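Local coordinates for aspartate semialdehyde dehydrogenase (Francisella tularensis subsp. tularensis, PDB 4WOJ), which probably catalyses the NADPH-dependent reductive dephosphorylation of L-aspartyl-4-phosphate to L-aspartate-semialdehyde, a step on the way to lysine, methionine and threonine, at residues L120-I125 against L365-I370; I215-Q218 against Q222-A225. All coordinates share one frame; numbering follows the deposited sequence.

Overall arrangement
Interactions 1 and 2 mark two distant parts of the subunit. Interaction 1 (120-125 against 365-370) brings the C-terminal helix 354-369 against helix 118-130 of the Rossmann-like nucleotide-binding domain, and its segments are 240 residues apart in sequence. Interaction 2 (215-218 against 222-225) is a local turn-back of the chain in the dimerisation domain, between helices 198-209 and 242-255, and reaches the second subunit. The centres of interaction 1 and interaction 2 are about 41 Å apart, and the nearest atoms of interaction 1 and interaction 2 about 27 Å apart, on opposite sides of the chain's centre. Both lie away from Cys-141 and His-276, the predicted acyl-thioester nucleophile and proton acceptor.

Interaction 1 (L120-I125 against L365-I370); sequences LNHDQI and LNIIKI
Two helices on the parallel sheet of the Rossmann-like nucleotide-binding domain meet here: helix 118-130, in which His-122 and Ile-125 lie, and the C-terminal helix 354-369, from which Ile-367 reaches across. The C-terminal helix packs on this domain, its Leu-365 and Ile-368 touching strands 74-77 and 99-102. Ile-367 lies between the helices, contacting both His-122 and Ile-125, its CA 8.1 Å from the CA of Ile-125. CG2 of Ile-367 mainly meets CG2 of Ile-125, at 4.0 Å, an apolar contact between side chains that cross at about a right angle. The longer branch, CG1 and CD1, mainly meets the ring of His-122, which comes from the opposite direction. That ring reaches the C-terminal helix because chi1 is near -162°, with CG opposite the backbone N. Further inward, Ile-368 lies against Phe-99, Ile-101 and Phe-136 of the sheet, and Ile-125 also touches Phe-136. Ile-367 also touches Asp-118 and Ile-129 of helix 118-130. The meeting of the two segments is purely by van der Waals and CH-pi contact. CD1 of Ile-367 sits over one face of the imidazole, 3.7 Å from the ring centroid of His-122 and 22° off the normal, displaced toward the rim so that NE2 of His-122 is its nearest ring atom at 3.4 Å.

Interaction 2 (I215-Q218 against Q222-A225); sequences IPQQ and QTLA
Gln-217 turns its side chain toward Gln-222 and Thr-223 where the chain doubles back in a long loop of the dimerisation domain. Its CG stands between the backbone N and the carbonyl carbon (chi1 42°), and the chain then runs extended, bringing the terminal amide back beside its own segment. There NE2 of Gln-217 donates to the carbonyl O of Ile-215 at 2.8 Å, with an N-H...O angle of 165°; the acceptor lies almost in the glutamine's amide plane, which helps fix the rotation of that group. OE1 of Gln-217 approaches water 1 at an unusually short 2.5 Å, which leaves this half of a water bridge doubtful; the other half, from the backbone N of Thr-223 to the water, is long at 3.3 Å. Gln-222, its chain bent at chi2, brings its own OE1 within 3.7 Å of OE1 of Gln-217, the amide planes 69° apart. OG1 of Thr-223, beside the backbone N, lies 3.4 Å from CG2 of Ile-215. It is also 3.3 Å from NE2 of Gln-217, but at too poor an angle for a hydrogen bond; both groups donate instead to Ser-209 O. Gln-222 and Thr-223 pack on Gln-321 of the second subunit. The polar link between the segments is therefore indirect: one carbonyl, that of Ser-209, receives both side chains beside the dimer interface, perhaps helped by the water.

Interaction 1 (L120-I125 against L365-I370)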
ATOM      1  N   LEU B 120      14.627 -16.772 -15.009  1.00 31.45           N
ATOM      2  CA  LEU B 120      15.216 -17.368 -13.783  1.00 31.40           C
ATOM      3  C   LEU B 120      15.414 -18.883 -13.837  1.00 31.16           C
ATOM      4  O   LEU B 120      16.320 -19.403 -13.215  1.00 31.69           O
ATOM      5  CB  LEU B 120      14.378 -16.972 -12.555  1.00 30.64           C
ATOM      6  CG  LEU B 120      14.750 -15.614 -11.939  1.00 31.73           C
ATOM      7  CD1 LEU B 120      13.762 -15.239 -10.863  1.00 33.34           C
ATOM      8  CD2 LEU B 120      16.152 -15.669 -11.345  1.00 34.32           C
ATOM      9  N   ASN B 121      14.569 -19.596 -14.570  1.00 30.57           N
ATOM     10  CA  ASN B 121      14.626 -21.049 -14.558  1.00 30.04           C
ATOM     11  C   ASN B 121      14.466 -21.609 -15.938  1.00 31.51           C
ATOM     12  O   ASN B 121      13.881 -22.672 -16.122  1.00 33.66           O
ATOM     13  CB  ASN B 121      13.532 -21.637 -13.679  1.00 30.70           C
ATOM     14  CG  ASN B 121      12.142 -21.381 -14.232  1.00 31.20           C
ATOM     15  OD1 ASN B 121      11.949 -20.527 -15.087  1.00 30.75           O
ATOM     16  ND2 ASN B 121      11.172 -22.121 -13.743  1.00 31.91           N
ATOM     17  N   HIS B 122      14.983 -20.910 -16.928  1.00 29.59           N
ATOM     18  CA  HIS B 122      14.962 -21.447 -18.264  1.00 28.95           C
ATOM     19  C   HIS B 122      15.617 -22.851 -18.349  1.00 27.67           C
ATOM     20  O   HIS B 122      15.036 -23.792 -18.937  1.00 23.08           O
ATOM     21  CB  HIS B 122      15.711 -20.517 -19.172  1.00 29.89           C
ATOM     22  CG  HIS B 122      15.415 -20.727 -20.613  1.00 29.72           C
ATOM     23  ND1 HIS B 122      15.375 -19.685 -21.513  1.00 29.80           N
ATOM     24  CD2 HIS B 122      15.152 -21.849 -21.322  1.00 30.03           C
ATOM     25  CE1 HIS B 122      15.120 -20.160 -22.720  1.00 30.59           C
ATOM     26  NE2 HIS B 122      14.993 -21.471 -22.634  1.00 30.74           N
ATOM     27  N   ASP B 123      16.806 -22.985 -17.764  1.00 24.85           N
ATOM     28  CA  ASP B 123      17.536 -24.288 -17.790  1.00 25.32           C
ATOM     29  C   ASP B 123      16.699 -25.473 -17.302  1.00 22.83           C
ATOM     30  O   ASP B 123      16.863 -26.605 -17.745  1.00 19.91           O
ATOM     31  CB  ASP B 123      18.862 -24.232 -17.044  1.00 27.57           C
ATOM     32  CG  ASP B 123      18.807 -23.436 -15.727  1.00 30.54           C
ATOM     33  OD1 ASP B 123      17.744 -23.259 -15.082  1.00 29.16           O
ATOM     34  OD2 ASP B 123      19.894 -22.958 -15.341  1.00 36.06           O
ATOM     35  N   GLN B 124      15.719 -25.173 -16.482  1.00 24.16           N
ATOM     36  CA  GLN B 124      14.893 -26.196 -15.885  1.00 25.76           C
ATOM     37  C   GLN B 124      13.726 -26.502 -16.725  1.00 28.01           C
ATOM     38  O   GLN B 124      13.257 -27.627 -16.706  1.00 29.62           O
ATOM     39  CB  GLN B 124      14.327 -25.748 -14.551  1.00 28.58           C
ATOM     40  CG  GLN B 124      15.360 -25.570 -13.424  1.00 30.91           C
ATOM     41  CD  GLN B 124      14.645 -25.200 -12.133  1.00 34.42           C
ATOM     42  OE1 GLN B 124      13.693 -25.909 -11.681  1.00 30.29           O
ATOM     43  NE2 GLN B 124      15.046 -24.050 -11.549  1.00 33.00           N
ATOM     44  N   ILE B 125      13.179 -25.490 -17.399  1.00 29.27           N
ATOM     45  CA  ILE B 125      12.072 -25.737 -18.306  1.00 29.04           C
ATOM     46  C   ILE B 125      12.587 -26.728 -19.344  1.00 29.76           C
ATOM     47  O   ILE B 125      11.952 -27.720 -19.659  1.00 30.45           O
ATOM     48  CB  ILE B 125      11.547 -24.430 -18.948  1.00 29.12           C
ATOM     49  CG1 ILE B 125      10.793 -23.597 -17.915  1.00 29.06           C
ATOM     50  CG2 ILE B 125      10.579 -24.713 -20.070  1.00 29.52           C
ATOM     51  CD1 ILE B 125      11.026 -22.114 -18.042  1.00 29.27           C
ATOM     52  N   LEU B 365       5.762 -21.099 -24.209  1.00 27.85           N
ATOM     53  CA  LEU B 365       5.249 -21.585 -25.488  1.00 29.91           C
ATOM     54  C   LEU B 365       6.344 -21.626 -26.538  1.00 30.88           C
ATOM     55  O   LEU B 365       6.490 -22.624 -27.244  1.00 33.47           O
ATOM     56  CB  LEU B 365       4.124 -20.684 -25.984  1.00 30.21           C
ATOM     57  CG  LEU B 365       3.553 -21.030 -27.357  1.00 32.85           C
ATOM     58  CD1 LEU B 365       2.978 -22.437 -27.401  1.00 33.70           C
ATOM     59  CD2 LEU B 365       2.493 -20.012 -27.787  1.00 31.89           C
ATOM     60  N   ASN B 366       7.119 -20.545 -26.611  1.00 28.78           N
ATOM     61  CA  ASN B 366       8.227 -20.439 -27.549  1.00 29.65           C
ATOM     62  C   ASN B 366       9.336 -21.428 -27.352  1.00 29.17           C
ATOM     63  O   ASN B 366       9.957 -21.861 -28.326  1.00 31.77           O
ATOM     64  CB  ASN B 366       8.819 -19.047 -27.517  1.00 31.18           C
ATOM     65  CG  ASN B 366       7.960 -18.049 -28.261  1.00 31.97           C
ATOM     66  OD1 ASN B 366       7.144 -18.414 -29.084  1.00 34.20           O
ATOM     67  ND2 ASN B 366       8.116 -16.786 -27.939  1.00 34.27           N
ATOM     68  N   ILE B 367       9.604 -21.762 -26.097  1.00 30.34           N
ATOM     69  CA  ILE B 367      10.618 -22.748 -25.745  1.00 28.86           C
ATOM     70  C   ILE B 367      10.137 -24.138 -26.155  1.00 30.78           C
ATOM     71  O   ILE B 367      10.875 -24.912 -26.709  1.00 31.80           O
ATOM     72  CB  ILE B 367      10.917 -22.695 -24.239  1.00 28.72           C
ATOM     73  CG1 ILE B 367      11.598 -21.361 -23.900  1.00 29.06           C
ATOM     74  CG2 ILE B 367      11.843 -23.827 -23.806  1.00 28.00           C
ATOM     75  CD1 ILE B 367      11.582 -21.027 -22.419  1.00 28.10           C
ATOM     76  N   ILE B 368       8.873 -24.423 -25.924  1.00 34.84           N
ATOM     77  CA  ILE B 368       8.286 -25.664 -26.370  1.00 34.49           C
ATOM     78  C   ILE B 368       8.192 -25.770 -27.915  1.00 37.49           C
ATOM     79  O   ILE B 368       8.458 -26.818 -28.477  1.00 38.60           O
ATOM     80  CB  ILE B 368       6.913 -25.839 -25.702  1.00 33.53           C
ATOM     81  CG1 ILE B 368       7.138 -26.095 -24.208  1.00 32.18           C
ATOM     82  CG2 ILE B 368       6.136 -26.992 -26.333  1.00 34.66           C
ATOM     83  CD1 ILE B 368       6.004 -25.671 -23.302  1.00 30.43           C
ATOM     84  N   LYS B 369       7.823 -24.709 -28.615  1.00 41.55           N
ATOM     85  CA  LYS B 369       7.681 -24.867 -30.059  1.00 43.61           C
ATOM     86  C   LYS B 369       9.044 -25.010 -30.747  1.00 49.42           C
ATOM     87  O   LYS B 369       9.112 -25.527 -31.859  1.00 52.80           O
ATOM     88  CB  LYS B 369       6.768 -23.822 -30.680  1.00 42.82           C
ATOM     89  CG  LYS B 369       7.220 -22.383 -30.729  1.00 44.72           C
ATOM     90  CD  LYS B 369       6.082 -21.629 -31.423  1.00 48.40           C
ATOM     91  CE  LYS B 369       6.099 -20.129 -31.188  1.00 50.55           C
ATOM     92  NZ  LYS B 369       7.057 -19.417 -32.065  1.00 52.71           N
ATOM     93  N   ILE B 370      10.121 -24.625 -30.057  1.00 49.21           N
ATOM     94  CA  ILE B 370      11.464 -24.680 -30.623  1.00 47.33           C
ATOM     95  C   ILE B 370      11.987 -26.096 -30.466  1.00 48.02           C
ATOM     96  O   ILE B 370      11.591 -26.982 -31.217  1.00 53.44           O
ATOM     97  CB  ILE B 370      12.435 -23.677 -29.943  1.00 32.34           C
TER

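Interaction 2 (I215-Q218 against Q222-A225)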
ATOM      1  N   ILE B 215     -23.909   1.380  -3.771  1.00 41.92           N
ATOM      2  CA  ILE B 215     -22.581   1.198  -4.300  1.00 39.29           C
ATOM      3  C   ILE B 215     -22.277  -0.267  -4.401  1.00 38.11           C
ATOM      4  O   ILE B 215     -22.068  -0.917  -3.374  1.00 39.13           O
ATOM      5  CB  ILE B 215     -21.544   1.780  -3.322  1.00 38.08           C
ATOM      6  CG1 ILE B 215     -21.744   3.299  -3.164  1.00 35.63           C
ATOM      7  CG2 ILE B 215     -20.133   1.451  -3.792  1.00 35.65           C
ATOM      8  CD1 ILE B 215     -21.848   4.058  -4.469  1.00 33.43           C
ATOM      9  N   PRO B 216     -22.201  -0.792  -5.627  1.00 34.28           N
ATOM     10  CA  PRO B 216     -22.005  -2.213  -5.802  1.00 33.90           C
ATOM     11  C   PRO B 216     -20.653  -2.678  -5.295  1.00 32.60           C
ATOM     12  O   PRO B 216     -19.636  -2.111  -5.656  1.00 29.32           O
ATOM     13  CB  PRO B 216     -22.060  -2.381  -7.314  1.00 31.22           C
ATOM     14  CG  PRO B 216     -21.510  -1.114  -7.818  1.00 33.09           C
ATOM     15  CD  PRO B 216     -22.031  -0.065  -6.890  1.00 34.33           C
ATOM     16  N   GLN B 217     -20.660  -3.710  -4.469  1.00 33.55           N
ATOM     17  CA  GLN B 217     -19.451  -4.160  -3.814  1.00 33.45           C
ATOM     18  C   GLN B 217     -19.386  -5.665  -3.613  1.00 37.70           C
ATOM     19  O   GLN B 217     -18.617  -6.144  -2.801  1.00 40.27           O
ATOM     20  CB  GLN B 217     -19.319  -3.473  -2.466  1.00 33.14           C
ATOM     21  CG  GLN B 217     -20.601  -3.365  -1.671  1.00 31.38           C
ATOM     22  CD  GLN B 217     -20.489  -2.335  -0.564  1.00 31.03           C
ATOM     23  OE1 GLN B 217     -20.033  -2.663   0.535  1.00 27.67           O
ATOM     24  NE2 GLN B 217     -20.895  -1.083  -0.850  1.00 29.73           N
ATOM     25  N   GLN B 218     -20.179  -6.416  -4.346  1.00 41.89           N
ATOM     26  CA  GLN B 218     -20.173  -7.863  -4.171  1.00 46.87           C
ATOM     27  C   GLN B 218     -18.876  -8.470  -4.683  1.00 49.88           C
ATOM     28  O   GLN B 218     -18.329  -9.400  -4.068  1.00 51.38           O
ATOM     29  CB  GLN B 218     -21.346  -8.543  -4.881  1.00 50.20           C
ATOM     30  CG  GLN B 218     -22.754  -8.117  -4.458  1.00 54.59           C
ATOM     31  CD  GLN B 218     -22.865  -7.606  -3.023  1.00 57.58           C
ATOM     32  OE1 GLN B 218     -23.159  -6.418  -2.776  1.00 61.12           O
ATOM     33  NE2 GLN B 218     -22.629  -8.495  -2.072  1.00 52.90           N
ATOM     34  N   GLN B 222     -16.170  -5.450  -0.265  1.00 38.98           N
ATOM     35  CA  GLN B 222     -16.381  -4.093   0.259  1.00 35.39           C
ATOM     36  C   GLN B 222     -15.968  -3.111  -0.801  1.00 32.07           C
ATOM     37  O   GLN B 222     -15.337  -3.461  -1.770  1.00 29.90           O
ATOM     38  CB  GLN B 222     -15.572  -3.846   1.526  1.00 36.78           C
ATOM     39  CG  GLN B 222     -15.773  -4.888   2.631  1.00 39.46           C
ATOM     40  CD  GLN B 222     -17.064  -4.708   3.437  1.00 38.36           C
ATOM     41  OE1 GLN B 222     -17.812  -3.730   3.277  1.00 33.12           O
ATOM     42  NE2 GLN B 222     -17.326  -5.665   4.311  1.00 37.23           N
ATOM     43  N   THR B 223     -16.337  -1.866  -0.623  1.00 31.63           N
ATOM     44  CA  THR B 223     -15.898  -0.859  -1.548  1.00 34.06           C
ATOM     45  C   THR B 223     -14.361  -0.710  -1.511  1.00 35.67           C
ATOM     46  O   THR B 223     -13.777  -0.499  -0.452  1.00 36.22           O
ATOM     47  CB  THR B 223     -16.567   0.482  -1.231  1.00 34.41           C
ATOM     48  OG1 THR B 223     -17.988   0.352  -1.382  1.00 34.02           O
ATOM     49  CG2 THR B 223     -16.055   1.532  -2.168  1.00 35.20           C
ATOM     50  N   LEU B 224     -13.722  -0.807  -2.676  1.00 35.14           N
ATOM     51  CA  LEU B 224     -12.267  -0.631  -2.802  1.00 34.18           C
ATOM     52  C   LEU B 224     -11.881   0.833  -3.034  1.00 30.68           C
ATOM     53  O   LEU B 224     -10.801   1.275  -2.637  1.00 30.91           O
ATOM     54  CB  LEU B 224     -11.735  -1.528  -3.931  1.00 35.84           C
ATOM     55  CG  LEU B 224     -10.247  -1.500  -4.290  1.00 36.95           C
ATOM     56  CD1 LEU B 224      -9.394  -1.729  -3.060  1.00 38.36           C
ATOM     57  CD2 LEU B 224      -9.915  -2.530  -5.365  1.00 34.26           C
ATOM     58  N   ALA B 225     -12.770   1.605  -3.642  1.00 27.37           N
ATOM     59  CA  ALA B 225     -12.464   3.023  -3.909  1.00 27.04           C
ATOM     60  C   ALA B 225     -12.271   3.803  -2.599  1.00 25.84           C
ATOM     61  O   ALA B 225     -13.055   3.649  -1.668  1.00 24.40           O
ATOM     62  CB  ALA B 225     -13.561   3.682  -4.750  1.00 25.46           C
TER
HETATM   63  O   HOH W   1     -18.386  -1.273   1.837  1.00 30.17           O